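Local coordinates for DegV domain-containing protein Cgl2349/cg2579 (Corynebacterium glutamicum, PDB 3EGL) that binds long-chain fatty acids such as palmitate and may take part in lipid transport or fatty acid metabolism, at residues S53-L58 / A87-D92. Residues are numbered along the deposited sequence; the frame is centred on the assembly and turned at random.
Sequences SYARQL and AVFDDD
Phe89 reaches from the loop 87-92 onto helix 47-60, its ring overlapping one methyl of Leu58, with its far end against the helix at Tyr54 and Ala55. The Leu58 methyl CD1 lies over one face, 3.8 Å from the ring centroid and 28° off the normal, a CH-pi contact displaced toward the rim. Its nearest ring atom is CD1 of Phe89, 3.4 Å from CD1 of Leu58. The opposite face carries CG1 of Val88, the preceding residue of the same loop, so the ring is held between two aliphatic groups, one from each segment. With CG anti to its own carbonyl carbon (chi1 -55°), Phe89 sends the ring straight to the helix surface. Here CE1 meets the Ala55 methyl CB at 3.6 Å, and CZ stands 3.6 Å from the backbone N of Ala55, approached obliquely. Along the other side of the ring, CE2 of Phe89 touches CB of Tyr54 at 3.7 Å and also lies at the edge of the Tyr54 ring, near its plane. Tyr54 then turns away: its side chain packs on Ala82 and Ala85 of helix 78-86 and on Ile9 and Ala68 of the sheet, while its OH is hydrogen-bonded to His70 NE2. Leu58 likewise touches Val66 of strand 66-69 beneath the helix. Across this small patch, burying 165 Å², the side-chain contacts are all apolar, a single aromatic ring laid on about one turn of helix. Phe89 thus joins the connection from helix 78-86 to strand 94-97 to helix 47-60, with the Tyr54 side chain about 14 Å from the bound palmitate: peripheral helix-loop packing in the alpha-beta-alpha sandwich of this DegV protein.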
loop_
_atom_site.group_PDB
_atom_site.type_symbol
_atom_site.label_atom_id
_atom_site.label_comp_id
_atom_site.label_asym_id
_atom_site.label_seq_id
_atom_site.Cartn_x
_atom_site.Cartn_y
_atom_site.Cartn_z
ATOM N N SER A 53 -14.247 0.570 14.495
ATOM C CA SER A 53 -14.217 -0.149 13.280
ATOM C C SER A 53 -13.953 -1.666 13.535
ATOM O O SER A 53 -14.610 -2.542 12.938
ATOM C CB SER A 53 -13.121 0.460 12.459
ATOM O OG SER A 53 -13.173 -0.097 11.201
ATOM N N TYR A 54 -13.031 -1.954 14.455
ATOM C CA TYR A 54 -12.657 -3.337 14.793
ATOM C C TYR A 54 -13.790 -4.056 15.541
ATOM O O TYR A 54 -14.032 -5.252 15.322
ATOM C CB TYR A 54 -11.383 -3.361 15.673
ATOM C CG TYR A 54 -10.100 -2.825 15.014
ATOM C CD1 TYR A 54 -10.016 -2.666 13.633
ATOM C CD2 TYR A 54 -8.957 -2.542 15.794
ATOM C CE1 TYR A 54 -8.848 -2.198 13.024
ATOM C CE2 TYR A 54 -7.772 -2.103 15.223
ATOM C CZ TYR A 54 -7.728 -1.929 13.838
ATOM O OH TYR A 54 -6.599 -1.464 13.257
ATOM N N ALA A 55 -14.456 -3.335 16.449
ATOM C CA ALA A 55 -15.505 -3.943 17.248
ATOM C C ALA A 55 -16.609 -4.310 16.295
ATOM O O ALA A 55 -17.224 -5.357 16.431
ATOM C CB ALA A 55 -16.029 -2.981 18.294
ATOM N N ARG A 56 -16.864 -3.436 15.326
ATOM C CA ARG A 56 -17.939 -3.711 14.389
ATOM C C ARG A 56 -17.654 -4.964 13.497
ATOM O O ARG A 56 -18.555 -5.814 13.265
ATOM C CB ARG A 56 -18.368 -2.437 13.653
ATOM C CG ARG A 56 -18.691 -2.679 12.247
ATOM C CD ARG A 56 -19.689 -1.712 11.582
ATOM N NE ARG A 56 -19.938 -0.396 12.179
ATOM C CZ ARG A 56 -21.170 0.032 12.473
ATOM N NH1 ARG A 56 -22.238 -0.745 12.252
ATOM N NH2 ARG A 56 -21.346 1.232 12.987
ATOM N N GLN A 57 -16.401 -5.135 13.093
ATOM C CA GLN A 57 -16.026 -6.338 12.338
ATOM C C GLN A 57 -16.003 -7.614 13.210
ATOM O O GLN A 57 -16.368 -8.683 12.730
ATOM C CB GLN A 57 -14.711 -6.151 11.550
ATOM C CG GLN A 57 -14.796 -5.146 10.360
ATOM C CD GLN A 57 -16.125 -5.242 9.629
ATOM O OE1 GLN A 57 -16.829 -4.256 9.504
ATOM N NE2 GLN A 57 -16.498 -6.439 9.198
ATOM N N LEU A 58 -15.602 -7.489 14.475
ATOM C CA LEU A 58 -15.708 -8.565 15.426
ATOM C C LEU A 58 -17.138 -9.004 15.613
ATOM O O LEU A 58 -17.421 -10.194 15.550
ATOM C CB LEU A 58 -15.129 -8.198 16.789
ATOM C CG LEU A 58 -13.610 -8.244 16.880
ATOM C CD1 LEU A 58 -13.164 -7.557 18.166
ATOM C CD2 LEU A 58 -13.082 -9.725 16.826
ATOM N N ALA A 87 -5.648 -3.389 21.665
ATOM C CA ALA A 87 -5.437 -3.801 23.039
ATOM C C ALA A 87 -6.726 -3.651 23.844
ATOM O O ALA A 87 -6.772 -3.948 25.038
ATOM C CB ALA A 87 -4.315 -2.993 23.657
ATOM N N VAL A 88 -7.773 -3.153 23.213
ATOM C CA VAL A 88 -9.005 -2.944 23.940
ATOM C C VAL A 88 -9.851 -4.255 23.904
ATOM O O VAL A 88 -10.763 -4.427 24.690
ATOM C CB VAL A 88 -9.745 -1.672 23.392
ATOM C CG1 VAL A 88 -10.965 -2.037 22.593
ATOM C CG2 VAL A 88 -10.198 -0.838 24.497
ATOM N N PHE A 89 -9.516 -5.184 23.017
ATOM C CA PHE A 89 -10.263 -6.437 22.894
ATOM C C PHE A 89 -9.525 -7.553 23.618
ATOM O O PHE A 89 -8.406 -7.379 24.022
ATOM C CB PHE A 89 -10.527 -6.753 21.414
ATOM C CG PHE A 89 -11.220 -5.641 20.709
ATOM C CD1 PHE A 89 -12.607 -5.485 20.821
ATOM C CD2 PHE A 89 -10.488 -4.673 20.018
ATOM C CE1 PHE A 89 -13.283 -4.363 20.204
ATOM C CE2 PHE A 89 -11.138 -3.542 19.398
ATOM C CZ PHE A 89 -12.533 -3.391 19.490
ATOM N N ASP A 90 -10.162 -8.687 23.828
ATOM C CA ASP A 90 -9.465 -9.855 24.386
ATOM C C ASP A 90 -8.239 -10.206 23.591
ATOM O O ASP A 90 -8.216 -10.047 22.369
ATOM C CB ASP A 90 -10.373 -11.076 24.374
ATOM C CG ASP A 90 -11.613 -10.875 25.211
ATOM O OD1 ASP A 90 -11.600 -9.995 26.093
ATOM O OD2 ASP A 90 -12.608 -11.592 24.981
ATOM N N ASP A 91 -7.212 -10.680 24.294
ATOM C CA ASP A 91 -5.983 -11.153 23.669
ATOM C C ASP A 91 -6.188 -11.807 22.298
ATOM O O ASP A 91 -6.973 -12.767 22.109
ATOM C CB ASP A 91 -5.246 -12.127 24.607
ATOM C CG ASP A 91 -3.740 -12.189 24.305
ATOM O OD1 ASP A 91 -3.051 -11.135 24.528
ATOM O OD2 ASP A 91 -3.274 -13.272 23.832
ATOM N N ASP A 92 -5.492 -11.223 21.345
ATOM C CA ASP A 92 -5.457 -11.681 19.974
ATOM C C ASP A 92 -6.802 -11.833 19.239
ATOM O O ASP A 92 -6.913 -12.631 18.314
ATOM C CB ASP A 92 -4.596 -12.952 19.844
ATOM C CG ASP A 92 -3.953 -13.092 18.429
ATOM O OD1 ASP A 92 -3.551 -12.046 17.787
ATOM O OD2 ASP A 92 -3.869 -14.269 17.978
#